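Local coordinates for molybdenum ABC transporter, periplasmic molybdenum-binding protein (Vibrio cholerae, PDB 4RXL) that binds tungstate, and probably also molybdate, and probably serves as the periplasmic solute-binding component of a ModABC-type transporter, at residues I8-S12 with L43-I47; L72-K77 with L199-N203; V153-L157 with I169-D174. All blocks are in the same frame, centred on the assembly; numbering follows the deposited sequence.

Contact 1 (I8-S12 with L43-I47); sequences IYAAS and LARQI. With WO4 (tungstate(VI)ion), chain B.
Y9 projects from its strand towards the helix, and its ring carbon CD2 is the atom against which both L43 and I47 pack. The L43 side chain lies slantwise to the tyrosine and brings its CD2 branch to 3.7 Å from Y9 CD2. The other branch goes to the strand backbone, where L43 CD1 sits 3.3 Å from A10 O and also close to A11 N. With CG anti to the carbonyl carbon (chi1 -63°), the fork of L43 is brought against the strand. I47 runs alongside Y9 but points the other way: I47 CG1 is 4.0 Å from Y9 CD2, while I47 CD1 lies 4.1 Å from Y9 CB. Q46 OE1 lies at the ring edge, near its plane, 4.3 Å from Y9 CE2. A11 turns its methyl away from the helix, with A11 CB 3.3 Å from O4 of the tungstate. The axes of the short segments come within 9.4 Å, their directions 152° apart. L43 also rests on V36 and F56, and I47 reaches L67 of helix 61-69. Helix 40-49 belongs to a beta-alpha-beta crossover from strand 33-38 to strand 55-57, passing over strand 6-11, which lies parallel between them.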
loop_
_atom_site.group_PDB
_atom_site.type_symbol
_atom_site.label_atom_id
_atom_site.label_comp_id
_atom_site.label_asym_id
_atom_site.label_seq_id
_atom_site.Cartn_x
_atom_site.Cartn_y
_atom_site.Cartn_z
ATOM N N ILE A 8 -15.068 6.129 3.262
ATOM C CA ILE A 8 -14.172 5.165 2.686
ATOM C C ILE A 8 -12.835 5.235 3.414
ATOM O O ILE A 8 -12.171 6.278 3.431
ATOM C CB ILE A 8 -13.956 5.434 1.190
ATOM C CG1 ILE A 8 -15.264 5.310 0.429
ATOM C CG2 ILE A 8 -12.915 4.461 0.641
ATOM C CD1 ILE A 8 -15.210 5.918 -0.949
ATOM N N TYR A 9 -12.430 4.117 3.987
ATOM C CA TYR A 9 -11.134 3.990 4.656
ATOM C C TYR A 9 -10.236 3.219 3.723
ATOM O O TYR A 9 -10.598 2.114 3.332
ATOM C CB TYR A 9 -11.327 3.221 5.969
ATOM C CG TYR A 9 -11.747 4.062 7.159
ATOM C CD1 TYR A 9 -12.845 4.890 7.096
ATOM C CD2 TYR A 9 -11.030 4.011 8.351
ATOM C CE1 TYR A 9 -13.226 5.710 8.158
ATOM C CE2 TYR A 9 -11.404 4.782 9.432
ATOM C CZ TYR A 9 -12.495 5.619 9.341
ATOM O OH TYR A 9 -12.840 6.384 10.432
ATOM N N ALA A 10 -9.072 3.742 3.332
ATOM C CA ALA A 10 -8.230 3.082 2.342
ATOM C C ALA A 10 -6.757 3.195 2.682
ATOM O O ALA A 10 -6.278 4.263 3.066
ATOM C CB ALA A 10 -8.461 3.657 0.962
ATOM N N ALA A 11 -6.033 2.096 2.466
ATOM C CA ALA A 11 -4.589 2.077 2.549
ATOM C C ALA A 11 -3.967 3.302 1.871
ATOM O O ALA A 11 -4.378 3.730 0.777
ATOM C CB ALA A 11 -4.075 0.830 1.868
ATOM N N SER A 12 -2.952 3.856 2.492
ATOM C CA SER A 12 -2.287 4.996 1.948
ATOM C C SER A 12 -1.825 4.830 0.507
ATOM O O SER A 12 -1.844 5.796 -0.245
ATOM C CB SER A 12 -1.095 5.368 2.801
ATOM O OG SER A 12 -1.539 5.737 4.111
ATOM N N LEU A 43 -6.103 1.597 10.105
ATOM C CA LEU A 43 -7.481 1.796 9.650
ATOM C C LEU A 43 -8.371 0.682 10.163
ATOM O O LEU A 43 -9.470 0.927 10.691
ATOM C CB LEU A 43 -7.528 1.864 8.131
ATOM C CG LEU A 43 -6.784 3.025 7.482
ATOM C CD1 LEU A 43 -6.778 2.865 5.971
ATOM C CD2 LEU A 43 -7.407 4.340 7.852
ATOM N N ALA A 44 -7.936 -0.555 9.993
ATOM C CA ALA A 44 -8.731 -1.695 10.458
ATOM C C ALA A 44 -9.046 -1.648 11.942
ATOM O O ALA A 44 -10.157 -1.989 12.370
ATOM C CB ALA A 44 -8.032 -3.010 10.132
ATOM N N ARG A 45 -8.062 -1.254 12.755
ATOM C CA ARG A 45 -8.210 -1.203 14.187
ATOM C C ARG A 45 -9.146 -0.092 14.616
ATOM O O ARG A 45 -9.870 -0.227 15.576
ATOM C CB ARG A 45 -6.848 -1.085 14.886
ATOM C CG ARG A 45 -6.066 -2.365 14.744
ATOM C CD ARG A 45 -4.632 -2.229 15.161
ATOM N NE ARG A 45 -4.060 -3.550 15.451
ATOM C CZ ARG A 45 -2.771 -3.875 15.340
ATOM N NH1 ARG A 45 -1.870 -3.001 14.899
ATOM N NH2 ARG A 45 -2.386 -5.108 15.661
ATOM N N GLN A 46 -9.147 0.968 13.827
ATOM C CA GLN A 46 -10.091 2.061 14.040
ATOM C C GLN A 46 -11.518 1.649 13.759
ATOM O O GLN A 46 -12.431 1.909 14.561
ATOM C CB GLN A 46 -9.759 3.170 13.069
ATOM C CG GLN A 46 -8.555 3.976 13.435
ATOM C CD GLN A 46 -9.035 5.341 13.661
ATOM O OE1 GLN A 46 -9.082 6.147 12.733
ATOM N NE2 GLN A 46 -9.584 5.557 14.838
ATOM N N ILE A 47 -11.694 0.977 12.605
ATOM C CA ILE A 47 -13.005 0.376 12.286
ATOM C C ILE A 47 -13.500 -0.590 13.391
ATOM O O ILE A 47 -14.650 -0.552 13.803
ATOM C CB ILE A 47 -12.955 -0.325 10.927
ATOM C CG1 ILE A 47 -12.686 0.702 9.806
ATOM C CG2 ILE A 47 -14.222 -1.119 10.657
ATOM C CD1 ILE A 47 -12.302 0.100 8.475
HETATM W W WO4 B . -0.123 0.677 3.193
HETATM O O1 WO4 B . 0.771 2.250 4.072
HETATM O O2 WO4 B . 1.076 -0.954 2.900
HETATM O O3 WO4 B . -1.724 0.093 4.345
HETATM O O4 WO4 B . -0.798 1.223 1.321
#

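Contact 2 (L72-K77 with L199-N203); sequences LVKPNK and LAQLN
K77 O is gripped from several directions near the C-terminal end of strand 195-201. Q201 N donates to K77 O at 2.9 Å with an N-H...O angle of 161°, water 2 donates to K77 O at 2.8 Å, and the CA-H of A200 makes a longer approach. Water 2 also donates to L199 O, so it bridges the two backbones beside the direct bond. The K77 chain bends at chi2 (-81°) and crosses Q201, its CD 4.0 Å from Q201 OE1. Water 3 donates to that oxygen at 2.7 Å and bonds weakly to K77 NZ. At the other end of the amide, Q201 NE2 gives an in-plane bond of 2.9 Å to N203 O, which together with water 3 sets the rotation of the group. The apolar part of the contact is V73: its CG2 presses on L202 CD2 at 3.5 Å, a tight pair, while its CG1 faces A200 CB. Helix 61-69 backs this valine through L67 and V68. K77 N returns to K74 O at 2.9 Å, closing a turn with P75 and N76 at its corners. The Q201 to K77 bond continues, by one step, the antiparallel pairing of L199 with V79: a type I beta turn leading into strand 78-91, which pairs antiparallel with strand 195-201 inside the mixed sheet.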
loop_
_atom_site.group_PDB
_atom_site.type_symbol
_atom_site.label_atom_id
_atom_site.label_comp_id
_atom_site.label_asym_id
_atom_site.label_seq_id
_atom_site.Cartn_x
_atom_site.Cartn_y
_atom_site.Cartn_z
ATOM N N LEU A 72 -17.500 -7.954 11.666
ATOM C CA LEU A 72 -17.870 -6.632 11.163
ATOM C C LEU A 72 -18.070 -6.568 9.652
ATOM O O LEU A 72 -18.619 -5.591 9.153
ATOM C CB LEU A 72 -16.798 -5.612 11.541
ATOM C CG LEU A 72 -16.531 -5.554 13.044
ATOM C CD1 LEU A 72 -15.240 -4.820 13.352
ATOM C CD2 LEU A 72 -17.729 -4.947 13.773
ATOM N N VAL A 73 -17.579 -7.572 8.931
ATOM C CA VAL A 73 -17.786 -7.706 7.487
ATOM C C VAL A 73 -18.204 -9.149 7.246
ATOM O O VAL A 73 -17.593 -10.036 7.797
ATOM C CB VAL A 73 -16.486 -7.442 6.717
ATOM C CG1 VAL A 73 -16.709 -7.613 5.221
ATOM C CG2 VAL A 73 -15.952 -6.058 7.040
ATOM N N LYS A 74 -19.228 -9.385 6.432
ATOM C CA LYS A 74 -19.590 -10.758 6.063
ATOM C C LYS A 74 -18.592 -11.275 5.020
ATOM O O LYS A 74 -18.103 -10.506 4.211
ATOM C CB LYS A 74 -21.028 -10.815 5.545
ATOM C CG LYS A 74 -22.035 -10.289 6.554
ATOM C CD LYS A 74 -23.399 -10.023 5.948
ATOM C CE LYS A 74 -24.340 -9.505 7.029
ATOM N NZ LYS A 74 -25.702 -9.194 6.520
ATOM N N PRO A 75 -18.270 -12.585 5.042
ATOM C CA PRO A 75 -17.180 -13.090 4.206
ATOM C C PRO A 75 -17.404 -12.878 2.703
ATOM O O PRO A 75 -16.446 -12.707 1.959
ATOM C CB PRO A 75 -17.133 -14.589 4.555
ATOM C CG PRO A 75 -17.868 -14.717 5.847
ATOM C CD PRO A 75 -18.937 -13.670 5.779
ATOM N N ASN A 76 -18.666 -12.892 2.262
ATOM C CA ASN A 76 -18.971 -12.622 0.850
ATOM C C ASN A 76 -19.102 -11.150 0.450
ATOM O O ASN A 76 -19.486 -10.836 -0.678
ATOM C CB ASN A 76 -20.240 -13.379 0.422
ATOM C CG ASN A 76 -21.523 -12.853 1.067
ATOM O OD1 ASN A 76 -21.485 -12.033 1.977
ATOM N ND2 ASN A 76 -22.672 -13.340 0.592
ATOM N N LYS A 77 -18.776 -10.243 1.361
ATOM C CA LYS A 77 -18.739 -8.814 1.042
ATOM C C LYS A 77 -17.320 -8.262 0.926
ATOM O O LYS A 77 -17.113 -7.047 1.065
ATOM C CB LYS A 77 -19.530 -8.048 2.109
ATOM C CG LYS A 77 -21.009 -8.406 2.132
ATOM C CD LYS A 77 -21.781 -7.658 1.061
ATOM C CE LYS A 77 -23.100 -8.307 0.701
ATOM N NZ LYS A 77 -23.603 -7.714 -0.570
ATOM N N LEU A 199 -11.385 -5.119 -1.096
ATOM C CA LEU A 199 -12.367 -4.096 -0.842
ATOM C C LEU A 199 -13.436 -4.756 -0.000
ATOM O O LEU A 199 -14.070 -5.735 -0.446
ATOM C CB LEU A 199 -12.936 -3.599 -2.158
ATOM C CG LEU A 199 -14.239 -2.806 -2.156
ATOM C CD1 LEU A 199 -14.049 -1.458 -1.472
ATOM C CD2 LEU A 199 -14.737 -2.647 -3.579
ATOM N N ALA A 200 -13.631 -4.241 1.211
ATOM C CA ALA A 200 -14.626 -4.773 2.139
ATOM C C ALA A 200 -15.818 -3.831 2.256
ATOM O O ALA A 200 -15.647 -2.625 2.468
ATOM C CB ALA A 200 -13.983 -4.992 3.494
ATOM N N GLN A 201 -17.023 -4.368 2.156
ATOM C CA GLN A 201 -18.214 -3.581 2.284
ATOM C C GLN A 201 -18.725 -3.814 3.713
ATOM O O GLN A 201 -19.089 -4.945 4.057
ATOM C CB GLN A 201 -19.237 -4.046 1.235
ATOM C CG GLN A 201 -20.437 -3.143 1.079
ATOM C CD GLN A 201 -21.472 -3.713 0.110
ATOM O OE1 GLN A 201 -21.112 -4.262 -0.931
ATOM N NE2 GLN A 201 -22.756 -3.596 0.459
ATOM N N LEU A 202 -18.773 -2.778 4.542
ATOM C CA LEU A 202 -19.036 -2.936 5.969
ATOM C C LEU A 202 -20.524 -2.872 6.355
ATOM O O LEU A 202 -20.890 -3.074 7.515
ATOM C CB LEU A 202 -18.215 -1.901 6.749
ATOM C CG LEU A 202 -16.714 -2.191 6.736
ATOM C CD1 LEU A 202 -15.916 -0.953 6.419
ATOM C CD2 LEU A 202 -16.293 -2.773 8.078
ATOM N N ASN A 203 -21.396 -2.611 5.392
ATOM C CA ASN A 203 -22.822 -2.607 5.636
ATOM C C ASN A 203 -23.564 -2.816 4.316
ATOM O O ASN A 203 -22.914 -2.907 3.260
ATOM C CB ASN A 203 -23.268 -1.318 6.350
ATOM C CG ASN A 203 -22.912 -0.060 5.581
ATOM O OD1 ASN A 203 -23.282 0.104 4.417
ATOM N ND2 ASN A 203 -22.199 0.846 6.236
HETATM O O HOH W 1 -20.712 -6.552 5.539
HETATM O O HOH W 2 -17.030 -5.874 -1.477
HETATM O O HOH W 3 -22.672 -5.489 -2.824
#

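Contact 3 (V153-L157 with I169-D174); sequences VRLAL and IVYKTD. With WO4 (tungstate(VI)ion), chain B.
D174 reaches from the first turn of helix 172-177 to helix 153-161, and each of its atoms has a different neighbour. Its CB lies 4.1 Å from L157 CD2. With CG anti to the carbonyl carbon (chi1 -59°), the carboxylate is carried back over the start of its own helix. OD1 takes the charged partner: R154 NE donates to it at 2.7 Å in a salt bridge. The guanidinium meets OD1 in its own plane, but R154 NE comes from above the carboxylate plane, and the two planes stand 84° apart. Water 4 also donates to D174 OD1, at 2.6 Å, while accepting from R154 NH2 and T173 OG1. OD2 turns inward, 3.5 Å from V153 CG2, and accepts from Y171 N at 3.0 Å on its anti side. Y171 is the N-cap of this helix, so the bond is the N3-to-N-cap half of a capping box; the Y171 side chain goes to the ligand instead.

V153 wedges between the strand and the ligand. Its CG2 packs on V170, whose CG1 also reaches the side chains of A156 and L157, and its CG1 lies 3.8 Å from Y171 CE2 at the ring edge. Both residues hold the tungstate: V153 N, at the first turn of its helix, donates to O1 at 2.7 Å, and Y171 OH donates to O2, in the ring plane, at 2.6 Å. S13 OG, S40 OG and A126 N also hydrogen-bond the ion. The ion is thus gripped by neutral donors in these two segments, whereas the R154 charge is paired with D174, with N16 holding R154 NH1. The salt bridge and the N-H of Y171 would both favour an ionised D174, which as a second-shell group ties the Y171 backbone to the helix that offers V153 N.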
loop_
_atom_site.group_PDB
_atom_site.type_symbol
_atom_site.label_atom_id
_atom_site.label_comp_id
_atom_site.label_asym_id
_atom_site.label_seq_id
_atom_site.Cartn_x
_atom_site.Cartn_y
_atom_site.Cartn_z
ATOM N N VAL A 153 3.034 3.630 4.078
ATOM C CA VAL A 153 3.990 3.581 2.994
ATOM C C VAL A 153 4.254 4.958 2.381
ATOM O O VAL A 153 5.349 5.197 1.896
ATOM C CB VAL A 153 3.572 2.550 1.952
ATOM C CG1 VAL A 153 2.417 3.010 1.100
ATOM C CG2 VAL A 153 4.771 2.165 1.103
ATOM N N ARG A 154 3.291 5.878 2.408
ATOM C CA ARG A 154 3.536 7.192 1.856
ATOM C C ARG A 154 4.473 8.020 2.722
ATOM O O ARG A 154 5.202 8.864 2.208
ATOM C CB ARG A 154 2.213 7.890 1.547
ATOM C CG ARG A 154 1.442 7.217 0.409
ATOM C CD ARG A 154 2.154 7.345 -0.929
ATOM N NE ARG A 154 1.426 6.799 -2.086
ATOM C CZ ARG A 154 0.578 7.486 -2.843
ATOM N NH1 ARG A 154 0.314 8.759 -2.576
ATOM N NH2 ARG A 154 -0.022 6.891 -3.876
ATOM N N LEU A 155 4.488 7.768 4.027
ATOM C CA LEU A 155 5.431 8.453 4.899
ATOM C C LEU A 155 6.836 7.904 4.674
ATOM O O LEU A 155 7.805 8.629 4.816
ATOM C CB LEU A 155 5.006 8.322 6.352
ATOM C CG LEU A 155 3.728 9.114 6.716
ATOM C CD1 LEU A 155 3.210 8.669 8.077
ATOM C CD2 LEU A 155 3.918 10.626 6.701
ATOM N N ALA A 156 6.924 6.608 4.346
ATOM C CA ALA A 156 8.202 6.023 3.945
ATOM C C ALA A 156 8.685 6.662 2.641
ATOM O O ALA A 156 9.849 7.068 2.525
ATOM C CB ALA A 156 8.062 4.517 3.775
ATOM N N LEU A 157 7.818 6.708 1.632
ATOM C CA LEU A 157 8.126 7.430 0.402
ATOM C C LEU A 157 8.658 8.845 0.653
ATOM O O LEU A 157 9.686 9.224 0.088
ATOM C CB LEU A 157 6.877 7.488 -0.484
ATOM C CG LEU A 157 6.984 8.253 -1.806
ATOM C CD1 LEU A 157 7.941 7.559 -2.751
ATOM C CD2 LEU A 157 5.615 8.372 -2.428
ATOM N N ILE A 169 11.674 1.124 0.774
ATOM C CA ILE A 169 10.882 0.070 0.161
ATOM C C ILE A 169 9.413 0.501 0.133
ATOM O O ILE A 169 8.790 0.691 1.151
ATOM C CB ILE A 169 11.074 -1.292 0.854
ATOM C CG1 ILE A 169 12.521 -1.746 0.713
ATOM C CG2 ILE A 169 10.143 -2.330 0.222
ATOM C CD1 ILE A 169 12.878 -2.915 1.607
ATOM N N VAL A 170 8.876 0.647 -1.075
ATOM C CA VAL A 170 7.542 1.107 -1.289
ATOM C C VAL A 170 6.905 0.257 -2.388
ATOM O O VAL A 170 7.535 -0.663 -2.932
ATOM C CB VAL A 170 7.472 2.615 -1.634
ATOM C CG1 VAL A 170 8.035 3.473 -0.514
ATOM C CG2 VAL A 170 8.176 2.896 -2.944
ATOM N N TYR A 171 5.657 0.566 -2.739
ATOM C CA TYR A 171 5.063 -0.071 -3.899
ATOM C C TYR A 171 5.461 0.604 -5.192
ATOM O O TYR A 171 5.835 1.780 -5.230
ATOM C CB TYR A 171 3.550 -0.118 -3.789
ATOM C CG TYR A 171 3.038 -0.726 -2.514
ATOM C CD1 TYR A 171 3.037 -2.100 -2.360
ATOM C CD2 TYR A 171 2.494 0.048 -1.495
ATOM C CE1 TYR A 171 2.532 -2.689 -1.191
ATOM C CE2 TYR A 171 1.970 -0.528 -0.349
ATOM C CZ TYR A 171 1.979 -1.895 -0.219
ATOM O OH TYR A 171 1.557 -2.492 0.918
ATOM N N LYS A 172 5.386 -0.159 -6.275
ATOM C CA LYS A 172 5.608 0.321 -7.629
ATOM C C LYS A 172 4.758 1.554 -7.898
ATOM O O LYS A 172 5.246 2.536 -8.451
ATOM C CB LYS A 172 5.296 -0.790 -8.639
ATOM C CG LYS A 172 5.277 -0.381 -10.102
ATOM C CD LYS A 172 6.650 -0.099 -10.647
ATOM C CE LYS A 172 6.597 0.037 -12.163
ATOM N NZ LYS A 172 6.050 -1.188 -12.827
ATOM N N THR A 173 3.505 1.527 -7.463
ATOM C CA THR A 173 2.584 2.654 -7.701
ATOM C C THR A 173 3.012 3.907 -6.961
ATOM O O THR A 173 2.766 5.015 -7.431
ATOM C CB THR A 173 1.151 2.286 -7.322
ATOM O OG1 THR A 173 1.164 1.837 -5.974
ATOM C CG2 THR A 173 0.586 1.211 -8.234
ATOM N N ASP A 174 3.677 3.767 -5.812
ATOM C CA ASP A 174 4.127 4.944 -5.056
ATOM C C ASP A 174 5.287 5.599 -5.811
ATOM O O ASP A 174 5.323 6.814 -6.002
ATOM C CB ASP A 174 4.588 4.566 -3.650
ATOM C CG ASP A 174 3.521 3.897 -2.824
ATOM O OD1 ASP A 174 2.370 4.391 -2.762
ATOM O OD2 ASP A 174 3.852 2.878 -2.219
HETATM W W WO4 B . -0.123 0.677 3.193
HETATM O O1 WO4 B . 0.771 2.250 4.072
HETATM O O2 WO4 B . 1.076 -0.954 2.900
HETATM O O3 WO4 B . -1.724 0.093 4.345
HETATM O O4 WO4 B . -0.798 1.223 1.321
HETATM O O HOH W 4 0.575 4.013 -4.588
#

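Contacts 1 and 3 are buried and both meet the tungstate, from opposite lobes of the binding protein; their centres are about 17 Å apart, and S12 O packs against R154 CG between them. Contact 2 is only partly buried and lies farther out, its nearest atoms about 13 Å from contact 3. It joins contact 1 through I47 CG2 and L202 CD2, 3.7 Å apart. All three reach the same mixed sheet, but their chemistry differs: hydrocarbon packing of a helix on a strand in 8-12 with 43-47, backbone and water-mediated bonds in 72-77 with 199-203, and a salt bridge beside ligand-binding donors in 153-157 with 169-174.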